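PDB 3N8H: pantothenate synthetase from Francisella tularensis subsp. tularensis, which probably catalyses the ATP-dependent condensation of pantoate with beta-alanine to give pantothenate, via a pantoyl-adenylate intermediate. Local coordinates for residues P30-L35 and T62-P67; V55-N60 and Q82-L87; D103-R108 and M131-L136. All blocks are in the same frame, centred on the assembly; numbering follows the deposited sequence. Where two conformers were deposited one is given.

How the contacts relate
All three contacts belong to the alpha/beta domain that carries the active site. Contacts 1 and 2 cross along the chain and share the parallel sheet through neighbouring strands 26-31 and 52-57; their centres are about 14 Å apart, and Thr31 OG1 joins them by a probable hydrogen bond to Ser56 O. Contact 3 comes later in sequence, its centre about 14 Å from that of contact 1 and about 21 Å from that of contact 2. Its helix 127-142 reaches both: Val134 packs against Gln63 and against Phe58 and Asn60. In space the three run from a buried helix-sheet layer, through the ligand pocket, to the strand at the dimer interface.

Contact 1. Residues P30-L35 and T62-P67; sequences PTMGAL and TQFNNP. With AMP (adenosine monophosphate), chain D; PRO (proline), chain C.
Met32, a selenomethionine here, spans the gap from 30-35 to 62-67 and meets Gln63 and Phe64 coming from the opposite direction. The bend at chi3 (-64°) turns its methyl between two partners: CE lies 3.6 Å from Phe64 CZ and 3.4 Å from C of the bound proline. Its SE sits 5.2 Å from the centroid of the Phe64 ring, a Met-aromatic contact that approaches the ring obliquely, and 3.9 Å from Gln63 CD. This tight knot is almost the whole contact, for the backbones stay well apart, with Met32 CA 11.1 Å from Gln63 CA. Beyond Phe64 the chain runs off through Asn65 and Asn66 to exposed Pro67 and meets nothing of 30-35; there Asn66 caps the helix 67-72.

On the inner side, Met32 N donates to O1P of AMP at 3.1 Å with an angle of 160° at the hydrogen. Next to it Gly33 N is held by Thr31 OG1 at 3.0 Å in an ST turn at the start of the predicted ATP-binding residues 32-39. Gln63 is predicted to bind both pantoate and beta-alanine, so proline beside it probably occupies substrate space. With no hydrogen bond between the segments, the geometry suggests that the backbone N-H holds the phosphate while the Met32 side chain shapes the wall beside the proline, which is itself hydrogen-bonded to Arg190.

Contact 2. Residues V55-N60 and Q82-L87; sequences VSIFVN and QILASL
No ring, amide or guanidinium takes part where Val55 and Ile57 meet Leu84, so there are no faces or edges to assign; the contact is made of branched aliphatic ends. Val55 and Leu84 reach toward each other tip to tip. Leu84 CD2 sits against both prongs of the valine, 4.0 Å from Val55 CG1 and equally far from Val55 CG2. The other branch, Leu84 CD1, touches Val55 CG1 as well and lies 4.1 Å from Ile57 CD1. Ile57 slides past the leucine in the opposite direction, its CG1 arm extended (chi2 175°) to bring CD1 alongside.

Strand 52-57, helix 77-86 and strand 91-93 form a beta-alpha-beta crossover, the two strands being parallel neighbours in the sheet, and Leu84 packs the crossing helix onto the first of them. Alternate strand residues serve opposite faces: Val55 and Ile57 point to this helix, while Ser56 points away and touches Leu138 of helix 127-142. Ile43 of helix 37-49 packs on both Val55 and Leu84. In the last turn of the crossing helix, Ser86 OG donates to Ile83 O at 2.8 Å, tilted 29° from the carbonyl plane.

Contact 3. Residues D103-R108 and M131-L136; sequences DGNLLR and MLTVVL
Arg108 and Thr133 meet where the start of strand 107-111 lies against helix 127-142, their CA atoms 5.6 Å apart. The contact is close at the arginine backbone: Thr133 OG1 comes within 3.5 Å of Arg108 CA. This hydroxyl is not spent on the arginine; it is hydrogen-bonded to Ile109 N, the next residue along the strand, and to Ser129 O one turn back in its own helix. The other branch, Thr133 CG2, faces the preceding peptide, 3.7 Å from Leu107 O, and makes a loose contact with Asn105 OD1 at 4.3 Å.

Followed outward, the arginine starts with CB at 3.9 Å from Thr133 OG1. CG stands beside its own backbone N (chi1 -62°), and from there the chain runs extended through CD to NE, leaving the helix and heading back over the loop that precedes the strand. Arg108 NE then bonds Asn105 O at 2.9 Å, and Arg108 NH2 reaches Asn105 O at 3.0 Å; both bonds are bent, 146° and 141° at their hydrogens. The carbonyl oxygen thus lies at the edge of the guanidinium, in its plane, gripped side-on by two nitrogens; NE approaches it from above the carbonyl plane, whereas NH2 comes in nearly along the C=O axis. Over one face of the guanidinium, offset toward its rim, is Asn105 ND2. The double grip ties the end of the side chain to the inverse gamma turn centred on Asn105, just before the strand.

Leu107 and Arg108 pair with a strand of the second subunit, where Asp103 also makes a salt bridge to Lys165 of that subunit. Through its hydroxyl's bond to Ile109 N, Thr133 sits where helix 127-142 meets a strand whose antiparallel ladder continues across the homodimer interface.

Contact 1. Residues P30-L35 and T62-P67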
ATOM      1  N   PRO A  30       0.312   0.159  18.307  1.00 33.74           N
ATOM      2  CA  PRO A  30      -0.813   0.946  17.765  1.00 26.49           C
ATOM      3  C   PRO A  30      -2.106   0.592  18.496  1.00 30.35           C
ATOM      4  O   PRO A  30      -2.319  -0.573  18.845  1.00 35.42           O
ATOM      5  CB  PRO A  30      -0.892   0.495  16.287  1.00 27.25           C
ATOM      6  CG  PRO A  30      -0.341  -0.938  16.308  1.00 29.67           C
ATOM      7  CD  PRO A  30       0.729  -0.936  17.413  1.00 37.11           C
ATOM      8  N   THR A  31      -2.970   1.574  18.730  1.00 29.19           N
ATOM      9  CA  THR A  31      -4.260   1.296  19.389  1.00 24.08           C
ATOM     10  C   THR A  31      -5.266   2.304  18.862  1.00 26.01           C
ATOM     11  O   THR A  31      -4.899   3.227  18.141  1.00 31.43           O
ATOM     12  CB  THR A  31      -4.170   1.436  20.956  1.00 32.02           C
ATOM     13  OG1 THR A  31      -4.370   2.797  21.354  1.00 31.24           O
ATOM     14  CG2 THR A  31      -2.807   0.978  21.498  1.00 36.09           C
HETATM   15  N   MSE A  32      -6.525   2.143  19.237  1.00 30.86           N
HETATM   16  CA  MSE A  32      -7.559   3.129  18.918  1.00 27.91           C
HETATM   17  C   MSE A  32      -8.063   3.768  20.227  1.00 38.14           C
HETATM   18  O   MSE A  32      -9.196   4.220  20.315  1.00 41.07           O
HETATM   19  CB  MSE A  32      -8.705   2.498  18.119  1.00 28.44           C
HETATM   20  CG  MSE A  32      -8.233   1.644  16.912  1.00 31.46           C
HETATM   21 SE   MSE A  32      -9.559   1.559  15.466  0.82 44.64          SE
HETATM   22  CE  MSE A  32     -10.974   0.627  16.447  1.00 34.23           C
ATOM     23  N   GLY A  33      -7.213   3.806  21.248  1.00 35.03           N
ATOM     24  CA  GLY A  33      -7.539   4.542  22.463  1.00 31.01           C
ATOM     25  C   GLY A  33      -8.448   3.751  23.395  1.00 40.47           C
ATOM     26  O   GLY A  33      -8.662   2.555  23.176  1.00 29.79           O
ATOM     27  N   ALA A  34      -8.976   4.413  24.433  1.00 37.03           N
ATOM     28  CA  ALA A  34      -9.858   3.752  25.425  1.00 36.25           C
ATOM     29  C   ALA A  34      -9.167   2.524  26.027  1.00 33.29           C
ATOM     30  O   ALA A  34      -9.681   1.396  25.986  1.00 30.69           O
ATOM     31  CB  ALA A  34     -11.199   3.382  24.797  1.00 37.13           C
ATOM     32  N   LEU A  35      -7.993   2.772  26.595  1.00 35.86           N
ATOM     33  CA  LEU A  35      -7.031   1.735  26.938  1.00 35.00           C
ATOM     34  C   LEU A  35      -7.446   0.824  28.093  1.00 40.55           C
ATOM     35  O   LEU A  35      -7.857   1.274  29.152  1.00 34.19           O
ATOM     36  CB  LEU A  35      -5.696   2.381  27.285  1.00 34.77           C
ATOM     37  CG  LEU A  35      -5.107   3.227  26.169  1.00 36.04           C
ATOM     38  CD1 LEU A  35      -3.868   3.972  26.667  1.00 37.32           C
ATOM     39  CD2 LEU A  35      -4.784   2.344  24.980  1.00 35.39           C
ATOM     40  N   THR A  62     -11.651   4.549   8.382  0.77 36.15           N
ATOM     41  CA  THR A  62     -11.767   3.775   7.133  0.77 29.20           C
ATOM     42  C   THR A  62     -11.986   2.301   7.415  0.77 26.22           C
ATOM     43  O   THR A  62     -12.337   1.528   6.525  0.77 35.72           O
ATOM     44  CB  THR A  62     -10.559   3.935   6.188  0.77 32.04           C
ATOM     45  OG1 THR A  62      -9.381   3.368   6.795  0.77 33.14           O
ATOM     46  CG2 THR A  62     -10.337   5.407   5.834  0.77 31.67           C
ATOM     47  N   GLN A  63     -11.780   1.909   8.664  1.00 31.95           N
ATOM     48  CA  GLN A  63     -11.956   0.512   9.014  1.00 30.61           C
ATOM     49  C   GLN A  63     -13.271   0.211   9.731  1.00 34.04           C
ATOM     50  O   GLN A  63     -13.557  -0.949  10.059  1.00 31.82           O
ATOM     51  CB  GLN A  63     -10.757   0.006   9.811  1.00 32.23           C
ATOM     52  CG  GLN A  63     -10.650   0.484  11.249  1.00 29.89           C
ATOM     53  CD  GLN A  63      -9.374  -0.027  11.883  1.00 36.93           C
ATOM     54  OE1 GLN A  63      -9.395  -0.809  12.847  1.00 46.22           O
ATOM     55  NE2 GLN A  63      -8.247   0.390  11.328  1.00 30.41           N
ATOM     56  N   PHE A  64     -14.062   1.241   9.996  1.00 34.21           N
ATOM     57  CA  PHE A  64     -15.397   0.996  10.561  1.00 32.95           C
ATOM     58  C   PHE A  64     -16.337   0.779   9.412  1.00 36.79           C
ATOM     59  O   PHE A  64     -16.616   1.705   8.654  1.00 42.29           O
ATOM     60  CB  PHE A  64     -15.872   2.173  11.397  1.00 34.44           C
ATOM     61  CG  PHE A  64     -15.181   2.273  12.720  1.00 42.80           C
ATOM     62  CD1 PHE A  64     -15.835   1.885  13.897  1.00 36.68           C
ATOM     63  CD2 PHE A  64     -13.863   2.720  12.789  1.00 38.04           C
ATOM     64  CE1 PHE A  64     -15.187   1.959  15.121  1.00 37.01           C
ATOM     65  CE2 PHE A  64     -13.205   2.785  14.003  1.00 33.80           C
ATOM     66  CZ  PHE A  64     -13.866   2.405  15.175  1.00 39.78           C
ATOM     67  N   ASN A  65     -16.799  -0.446   9.243  1.00 33.51           N
ATOM     68  CA  ASN A  65     -17.843  -0.703   8.243  1.00 36.69           C
ATOM     69  C   ASN A  65     -19.247  -0.260   8.737  1.00 42.66           C
ATOM     70  O   ASN A  65     -20.184  -0.108   7.957  1.00 41.43           O
ATOM     71  CB  ASN A  65     -17.858  -2.180   7.857  1.00 34.83           C
ATOM     72  CG  ASN A  65     -17.955  -3.087   9.071  1.00 41.01           C
ATOM     73  OD1 ASN A  65     -17.053  -3.102   9.920  1.00 41.67           O
ATOM     74  ND2 ASN A  65     -19.069  -3.827   9.180  1.00 38.25           N
ATOM     75  N   ASN A  66     -19.383  -0.032  10.032  1.00 47.75           N
ATOM     76  CA  ASN A  66     -20.688   0.311  10.607  1.00 42.23           C
ATOM     77  C   ASN A  66     -20.679   1.718  11.223  1.00 45.18           C
ATOM     78  O   ASN A  66     -19.922   1.980  12.163  1.00 40.16           O
ATOM     79  CB  ASN A  66     -21.042  -0.732  11.662  1.00 42.70           C
ATOM     80  CG  ASN A  66     -22.414  -0.531  12.251  1.00 48.28           C
ATOM     81  OD1 ASN A  66     -22.665   0.432  12.970  1.00 45.67           O
ATOM     82  ND2 ASN A  66     -23.306  -1.467  11.979  1.00 51.34           N
ATOM     83  N   PRO A  67     -21.531   2.625  10.711  1.00 50.65           N
ATOM     84  CA  PRO A  67     -21.470   4.027  11.139  1.00 44.96           C
ATOM     85  C   PRO A  67     -21.742   4.202  12.625  1.00 40.15           C
ATOM     86  O   PRO A  67     -21.081   4.994  13.319  1.00 42.87           O
ATOM     87  CB  PRO A  67     -22.568   4.709  10.306  1.00 50.53           C
ATOM     88  CG  PRO A  67     -22.741   3.841   9.124  1.00 59.94           C
ATOM     89  CD  PRO A  67     -22.451   2.426   9.577  1.00 54.15           C
TER
HETATM   90  P   AMP D 270      -7.677  -1.985  19.382  1.00 34.80           P
HETATM   91  O1P AMP D 270      -7.345  -0.730  20.184  1.00 34.28           O
HETATM   92  O2P AMP D 270      -8.829  -2.806  19.875  1.00 33.22           O
HETATM   93  O3P AMP D 270      -7.720  -1.748  17.916  1.00 44.16           O
HETATM   94  O5' AMP D 270      -6.439  -2.969  19.746  1.00 28.96           O
HETATM   95  C5' AMP D 270      -5.080  -2.531  19.731  1.00 31.25           C
HETATM   96  C4' AMP D 270      -4.154  -3.703  19.944  1.00 32.67           C
HETATM   97  O4' AMP D 270      -4.433  -4.294  21.254  1.00 29.73           O
HETATM   98  C3' AMP D 270      -4.312  -4.830  18.907  1.00 28.33           C
HETATM   99  O3' AMP D 270      -3.037  -5.450  18.669  1.00 29.21           O
HETATM  100  C2' AMP D 270      -5.230  -5.804  19.633  1.00 24.27           C
HETATM  101  O2' AMP D 270      -5.205  -7.146  19.172  1.00 35.35           O
HETATM  102  C1' AMP D 270      -4.732  -5.670  21.070  1.00 24.13           C
HETATM  103  N9  AMP D 270      -5.714  -6.146  22.052  1.00 32.74           N
HETATM  104  C8  AMP D 270      -7.015  -5.779  22.115  1.00 29.70           C
HETATM  105  N7  AMP D 270      -7.648  -6.442  23.123  1.00 31.01           N
HETATM  106  C5  AMP D 270      -6.740  -7.272  23.698  1.00 24.77           C
HETATM  107  C6  AMP D 270      -6.755  -8.246  24.810  1.00 25.02           C
HETATM  108  N6  AMP D 270      -7.897  -8.464  25.483  1.00 25.62           N
HETATM  109  N1  AMP D 270      -5.623  -8.903  25.119  1.00 28.68           N
HETATM  110  C2  AMP D 270      -4.494  -8.683  24.403  1.00 30.06           C
HETATM  111  N3  AMP D 270      -4.400  -7.805  23.382  1.00 35.69           N
HETATM  112  C4  AMP D 270      -5.475  -7.074  22.988  1.00 28.48           C
HETATM  113  N   PRO C 271     -10.044  -3.351  16.814  1.00 51.27           N
HETATM  114  CA  PRO C 271     -10.113  -2.814  15.458  1.00 45.52           C
HETATM  115  C   PRO C 271     -11.550  -2.418  15.116  1.00 41.94           C
HETATM  116  O   PRO C 271     -12.465  -2.730  15.889  1.00 37.97           O
HETATM  117  CB  PRO C 271      -9.661  -3.997  14.600  1.00 46.90           C
HETATM  118  CG  PRO C 271      -8.722  -4.747  15.486  1.00 56.84           C
HETATM  119  CD  PRO C 271      -9.260  -4.597  16.886  1.00 48.68           C

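Contact 2. Residues V55-N60 and Q82-L87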
ATOM      1  N   VAL A  55       3.315   4.669  21.525  1.00 34.90           N
ATOM      2  CA  VAL A  55       1.942   4.173  21.473  1.00 36.17           C
ATOM      3  C   VAL A  55       1.145   5.140  20.607  1.00 33.75           C
ATOM      4  O   VAL A  55       1.235   6.354  20.801  1.00 37.83           O
ATOM      5  CB  VAL A  55       1.331   4.089  22.893  1.00 37.77           C
ATOM      6  CG1 VAL A  55      -0.185   3.851  22.838  1.00 34.84           C
ATOM      7  CG2 VAL A  55       2.037   2.998  23.724  1.00 34.89           C
ATOM      8  N   SER A  56       0.411   4.626  19.624  1.00 32.64           N
ATOM      9  CA  SER A  56      -0.478   5.498  18.861  1.00 31.47           C
ATOM     10  C   SER A  56      -1.912   5.325  19.379  1.00 33.44           C
ATOM     11  O   SER A  56      -2.277   4.271  19.903  1.00 30.00           O
ATOM     12  CB  SER A  56      -0.388   5.274  17.335  1.00 28.64           C
ATOM     13  OG  SER A  56      -0.744   3.944  16.916  1.00 33.51           O
ATOM     14  N   ILE A  57      -2.686   6.391  19.277  1.00 33.56           N
ATOM     15  CA  ILE A  57      -4.116   6.354  19.502  1.00 36.45           C
ATOM     16  C   ILE A  57      -4.735   7.096  18.338  1.00 37.34           C
ATOM     17  O   ILE A  57      -4.503   8.302  18.133  1.00 34.40           O
ATOM     18  CB  ILE A  57      -4.517   7.029  20.817  1.00 38.81           C
ATOM     19  CG1 ILE A  57      -4.034   6.196  22.011  1.00 30.57           C
ATOM     20  CG2 ILE A  57      -6.044   7.259  20.884  1.00 38.13           C
ATOM     21  CD1 ILE A  57      -4.305   6.873  23.358  1.00 37.67           C
ATOM     22  N   PHE A  58      -5.493   6.343  17.549  1.00 31.28           N
ATOM     23  CA  PHE A  58      -6.111   6.874  16.351  1.00 35.97           C
ATOM     24  C   PHE A  58      -7.278   5.968  16.009  1.00 38.19           C
ATOM     25  O   PHE A  58      -7.082   4.798  15.640  1.00 32.62           O
ATOM     26  CB  PHE A  58      -5.120   6.961  15.173  1.00 41.78           C
ATOM     27  CG  PHE A  58      -5.742   7.510  13.885  1.00 40.90           C
ATOM     28  CD1 PHE A  58      -5.834   6.712  12.735  1.00 35.02           C
ATOM     29  CD2 PHE A  58      -6.249   8.813  13.839  1.00 40.89           C
ATOM     30  CE1 PHE A  58      -6.415   7.206  11.553  1.00 30.90           C
ATOM     31  CE2 PHE A  58      -6.833   9.315  12.671  1.00 41.68           C
ATOM     32  CZ  PHE A  58      -6.910   8.513  11.519  1.00 36.03           C
ATOM     33  N   VAL A  59      -8.489   6.507  16.177  1.00 32.92           N
ATOM     34  CA  VAL A  59      -9.689   5.814  15.774  1.00 35.50           C
ATOM     35  C   VAL A  59      -9.851   5.971  14.264  1.00 40.58           C
ATOM     36  O   VAL A  59     -10.363   6.980  13.759  1.00 37.36           O
ATOM     37  CB  VAL A  59     -10.954   6.343  16.487  1.00 34.05           C
ATOM     38  CG1 VAL A  59     -12.113   5.421  16.174  1.00 32.51           C
ATOM     39  CG2 VAL A  59     -10.757   6.423  18.029  1.00 27.17           C
ATOM     40  N   ASN A  60      -9.408   4.954  13.548  1.00 37.12           N
ATOM     41  CA  ASN A  60      -9.370   4.987  12.094  1.00 33.00           C
ATOM     42  C   ASN A  60     -10.738   4.798  11.437  1.00 35.88           C
ATOM     43  O   ASN A  60     -11.273   3.689  11.443  1.00 31.14           O
ATOM     44  CB  ASN A  60      -8.381   3.927  11.588  1.00 30.12           C
ATOM     45  CG  ASN A  60      -8.337   3.856  10.092  1.00 34.43           C
ATOM     46  OD1 ASN A  60      -8.364   4.882   9.422  1.00 33.44           O
ATOM     47  ND2 ASN A  60      -8.280   2.642   9.551  1.00 36.36           N
ATOM     48  N   GLN A  82      -3.313   9.620  31.035  1.00 38.55           N
ATOM     49  CA  GLN A  82      -2.912   9.253  32.405  1.00 51.65           C
ATOM     50  C   GLN A  82      -2.349   7.823  32.512  1.00 50.53           C
ATOM     51  O   GLN A  82      -1.343   7.586  33.206  1.00 41.30           O
ATOM     52  CB  GLN A  82      -4.070   9.424  33.391  1.00 45.68           C
ATOM     53  CG  GLN A  82      -4.329  10.852  33.831  1.00 53.49           C
ATOM     54  CD  GLN A  82      -5.439  10.907  34.865  1.00 67.08           C
ATOM     55  OE1 GLN A  82      -6.419  10.169  34.763  1.00 64.39           O
ATOM     56  NE2 GLN A  82      -5.283  11.770  35.879  1.00 66.89           N
ATOM     57  N   ILE A  83      -3.008   6.877  31.842  1.00 41.49           N
ATOM     58  CA  ILE A  83      -2.541   5.495  31.828  1.00 36.75           C
ATOM     59  C   ILE A  83      -1.128   5.372  31.252  1.00 42.62           C
ATOM     60  O   ILE A  83      -0.238   4.767  31.861  1.00 41.42           O
ATOM     61  CB  ILE A  83      -3.493   4.608  31.023  1.00 37.51           C
ATOM     62  CG1 ILE A  83      -4.743   4.313  31.855  1.00 43.15           C
ATOM     63  CG2 ILE A  83      -2.813   3.305  30.650  1.00 36.94           C
ATOM     64  CD1 ILE A  83      -6.016   4.515  31.112  1.00 41.85           C
ATOM     65  N   LEU A  84      -0.929   5.968  30.079  1.00 35.20           N
ATOM     66  CA  LEU A  84       0.341   5.895  29.378  1.00 33.11           C
ATOM     67  C   LEU A  84       1.471   6.527  30.175  1.00 38.02           C
ATOM     68  O   LEU A  84       2.569   5.968  30.292  1.00 46.01           O
ATOM     69  CB  LEU A  84       0.203   6.563  28.017  1.00 32.10           C
ATOM     70  CG  LEU A  84      -0.738   5.787  27.089  1.00 39.14           C
ATOM     71  CD1 LEU A  84      -1.018   6.575  25.826  1.00 36.84           C
ATOM     72  CD2 LEU A  84      -0.137   4.417  26.764  1.00 41.15           C
ATOM     73  N   ALA A  85       1.212   7.710  30.702  1.00 37.53           N
ATOM     74  CA  ALA A  85       2.170   8.363  31.584  1.00 41.85           C
ATOM     75  C   ALA A  85       2.592   7.511  32.804  1.00 44.60           C
ATOM     76  O   ALA A  85       3.766   7.514  33.191  1.00 47.62           O
ATOM     77  CB  ALA A  85       1.647   9.732  32.013  1.00 44.56           C
ATOM     78  N   SER A  86       1.659   6.773  33.410  1.00 45.68           N
ATOM     79  CA  SER A  86       2.017   5.931  34.561  1.00 47.74           C
ATOM     80  C   SER A  86       2.778   4.673  34.137  1.00 43.95           C
ATOM     81  O   SER A  86       3.380   3.978  34.967  1.00 42.15           O
ATOM     82  CB  SER A  86       0.780   5.563  35.406  1.00 51.16           C
ATOM     83  OG  SER A  86      -0.173   4.835  34.652  1.00 63.23           O
ATOM     84  N   LEU A  87       2.720   4.381  32.840  1.00 46.05           N
ATOM     85  CA  LEU A  87       3.463   3.279  32.247  1.00 46.22           C
ATOM     86  C   LEU A  87       4.814   3.733  31.702  1.00 49.74           C
ATOM     87  O   LEU A  87       5.546   2.946  31.090  1.00 46.14           O
ATOM     88  CB  LEU A  87       2.627   2.628  31.135  1.00 35.08           C
ATOM     89  CG  LEU A  87       1.457   1.784  31.663  1.00 40.67           C
ATOM     90  CD1 LEU A  87       0.527   1.325  30.548  1.00 43.46           C
ATOM     91  CD2 LEU A  87       1.980   0.590  32.490  1.00 47.96           C
TER

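Contact 3. Residues D103-R108 and M131-L136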
ATOM      1  N   ASP A 103      -5.646  13.800   1.892  1.00 39.91           N
ATOM      2  CA  ASP A 103      -6.482  13.999   0.706  1.00 41.18           C
ATOM      3  C   ASP A 103      -7.665  13.031   0.716  1.00 45.84           C
ATOM      4  O   ASP A 103      -8.315  12.806  -0.307  1.00 40.77           O
ATOM      5  CB  ASP A 103      -5.656  13.784  -0.577  1.00 43.02           C
ATOM      6  CG  ASP A 103      -4.470  14.733  -0.671  1.00 54.88           C
ATOM      7  OD1 ASP A 103      -4.706  15.959  -0.584  1.00 54.45           O
ATOM      8  OD2 ASP A 103      -3.308  14.262  -0.823  1.00 49.65           O
ATOM      9  N   GLY A 104      -7.940  12.467   1.886  1.00 44.69           N
ATOM     10  CA  GLY A 104      -8.973  11.459   2.026  1.00 43.97           C
ATOM     11  C   GLY A 104      -8.431  10.066   1.775  1.00 40.56           C
ATOM     12  O   GLY A 104      -7.223   9.867   1.663  1.00 36.09           O
ATOM     13  N   ASN A 105      -9.334   9.102   1.654  1.00 41.57           N
ATOM     14  CA  ASN A 105      -8.947   7.709   1.477  1.00 42.22           C
ATOM     15  C   ASN A 105      -8.871   7.346   0.003  1.00 40.96           C
ATOM     16  O   ASN A 105      -9.724   6.636  -0.504  1.00 37.50           O
ATOM     17  CB  ASN A 105      -9.933   6.783   2.217  1.00 34.91           C
ATOM     18  CG  ASN A 105      -9.425   5.354   2.340  1.00 34.93           C
ATOM     19  OD1 ASN A 105      -8.228   5.103   2.356  1.00 36.68           O
ATOM     20  ND2 ASN A 105     -10.352   4.409   2.455  1.00 33.21           N
ATOM     21  N   LEU A 106      -7.824   7.816  -0.668  1.00 34.97           N
ATOM     22  CA  LEU A 106      -7.739   7.747  -2.126  1.00 39.97           C
ATOM     23  C   LEU A 106      -6.966   6.516  -2.602  1.00 44.26           C
ATOM     24  O   LEU A 106      -7.294   5.949  -3.635  1.00 39.79           O
ATOM     25  CB  LEU A 106      -7.103   9.018  -2.688  1.00 34.12           C
ATOM     26  CG  LEU A 106      -7.821  10.349  -2.442  1.00 39.86           C
ATOM     27  CD1 LEU A 106      -7.209  11.393  -3.326  1.00 39.28           C
ATOM     28  CD2 LEU A 106      -9.339  10.242  -2.682  1.00 40.01           C
ATOM     29  N   LEU A 107      -5.938   6.124  -1.849  1.00 39.82           N
ATOM     30  CA  LEU A 107      -5.137   4.923  -2.163  1.00 42.22           C
ATOM     31  C   LEU A 107      -5.237   3.924  -1.017  1.00 38.76           C
ATOM     32  O   LEU A 107      -4.896   4.245   0.130  1.00 39.33           O
ATOM     33  CB  LEU A 107      -3.664   5.295  -2.374  1.00 36.45           C
ATOM     34  CG  LEU A 107      -3.349   6.274  -3.505  1.00 34.83           C
ATOM     35  CD1 LEU A 107      -1.831   6.557  -3.527  1.00 36.42           C
ATOM     36  CD2 LEU A 107      -3.844   5.749  -4.840  1.00 31.98           C
ATOM     37  N   ARG A 108      -5.698   2.719  -1.322  1.00 31.67           N
ATOM     38  CA  ARG A 108      -6.024   1.765  -0.281  1.00 32.85           C
ATOM     39  C   ARG A 108      -5.315   0.458  -0.526  1.00 35.79           C
ATOM     40  O   ARG A 108      -5.147   0.043  -1.674  1.00 39.04           O
ATOM     41  CB  ARG A 108      -7.538   1.488  -0.266  1.00 32.63           C
ATOM     42  CG  ARG A 108      -8.382   2.705   0.034  1.00 39.52           C
ATOM     43  CD  ARG A 108      -9.722   2.555  -0.599  1.00 47.51           C
ATOM     44  NE  ARG A 108     -10.398   3.834  -0.726  1.00 56.54           N
ATOM     45  CZ  ARG A 108     -11.718   3.966  -0.744  1.00 52.66           C
ATOM     46  NH1 ARG A 108     -12.488   2.890  -0.640  1.00 51.25           N
ATOM     47  NH2 ARG A 108     -12.265   5.166  -0.863  1.00 46.53           N
HETATM   48  N   MSE A 131      -7.894  -1.196   7.773  1.00 26.78           N
HETATM   49  CA  MSE A 131      -6.932  -1.556   8.812  1.00 32.43           C
HETATM   50  C   MSE A 131      -5.515  -1.623   8.234  1.00 25.84           C
HETATM   51  O   MSE A 131      -4.574  -1.029   8.766  1.00 28.40           O
HETATM   52  CB  MSE A 131      -7.324  -2.937   9.365  1.00 32.75           C
HETATM   53  CG  MSE A 131      -6.509  -3.471  10.496  1.00 28.42           C
HETATM   54 SE   MSE A 131      -4.838  -4.312   9.868  0.71 39.41          SE
HETATM   55  CE  MSE A 131      -5.693  -5.968   9.150  1.00 27.17           C
ATOM     56  N   LEU A 132      -5.380  -2.349   7.141  1.00 24.13           N
ATOM     57  CA  LEU A 132      -4.091  -2.497   6.446  1.00 30.31           C
ATOM     58  C   LEU A 132      -3.526  -1.169   5.916  1.00 34.65           C
ATOM     59  O   LEU A 132      -2.318  -0.944   5.958  1.00 33.60           O
ATOM     60  CB  LEU A 132      -4.244  -3.483   5.289  1.00 31.41           C
ATOM     61  CG  LEU A 132      -4.376  -4.932   5.760  1.00 31.02           C
ATOM     62  CD1 LEU A 132      -4.729  -5.862   4.587  1.00 34.08           C
ATOM     63  CD2 LEU A 132      -3.068  -5.373   6.464  1.00 32.90           C
ATOM     64  N   THR A 133      -4.397  -0.299   5.410  1.00 35.36           N
ATOM     65  CA  THR A 133      -3.970   0.997   4.890  1.00 38.40           C
ATOM     66  C   THR A 133      -3.427   1.898   6.026  1.00 31.25           C
ATOM     67  O   THR A 133      -2.333   2.466   5.926  1.00 32.71           O
ATOM     68  CB  THR A 133      -5.134   1.716   4.154  1.00 32.88           C
ATOM     69  OG1 THR A 133      -5.617   0.879   3.082  1.00 32.94           O
ATOM     70  CG2 THR A 133      -4.663   3.042   3.577  1.00 37.38           C
ATOM     71  N   VAL A 134      -4.182   1.998   7.110  1.00 29.50           N
ATOM     72  CA  VAL A 134      -3.740   2.802   8.251  1.00 31.89           C
ATOM     73  C   VAL A 134      -2.519   2.166   8.921  1.00 30.09           C
ATOM     74  O   VAL A 134      -1.616   2.872   9.349  1.00 32.23           O
ATOM     75  CB  VAL A 134      -4.881   3.080   9.276  1.00 32.70           C
ATOM     76  CG1 VAL A 134      -5.136   1.874  10.176  1.00 31.68           C
ATOM     77  CG2 VAL A 134      -4.512   4.286  10.130  1.00 34.63           C
ATOM     78  N   VAL A 135      -2.460   0.838   8.986  1.00 26.39           N
ATOM     79  CA  VAL A 135      -1.293   0.198   9.601  1.00 30.05           C
ATOM     80  C   VAL A 135      -0.015   0.474   8.777  1.00 31.73           C
ATOM     81  O   VAL A 135       1.038   0.868   9.315  1.00 31.04           O
ATOM     82  CB  VAL A 135      -1.529  -1.336   9.829  1.00 33.33           C
ATOM     83  CG1 VAL A 135      -0.225  -2.054  10.174  1.00 27.08           C
ATOM     84  CG2 VAL A 135      -2.544  -1.542  10.942  1.00 31.91           C
ATOM     85  N   LEU A 136      -0.131   0.324   7.462  1.00 32.87           N
ATOM     86  CA  LEU A 136       0.971   0.684   6.567  1.00 34.54           C
ATOM     87  C   LEU A 136       1.435   2.130   6.808  1.00 37.45           C
ATOM     88  O   LEU A 136       2.627   2.392   6.903  1.00 30.07           O
ATOM     89  CB  LEU A 136       0.576   0.492   5.094  1.00 33.95           C
ATOM     90  CG  LEU A 136       1.723   0.737   4.098  1.00 37.50           C
ATOM     91  CD1 LEU A 136       3.029   0.044   4.536  1.00 37.86           C
ATOM     92  CD2 LEU A 136       1.342   0.304   2.676  1.00 28.80           C
TER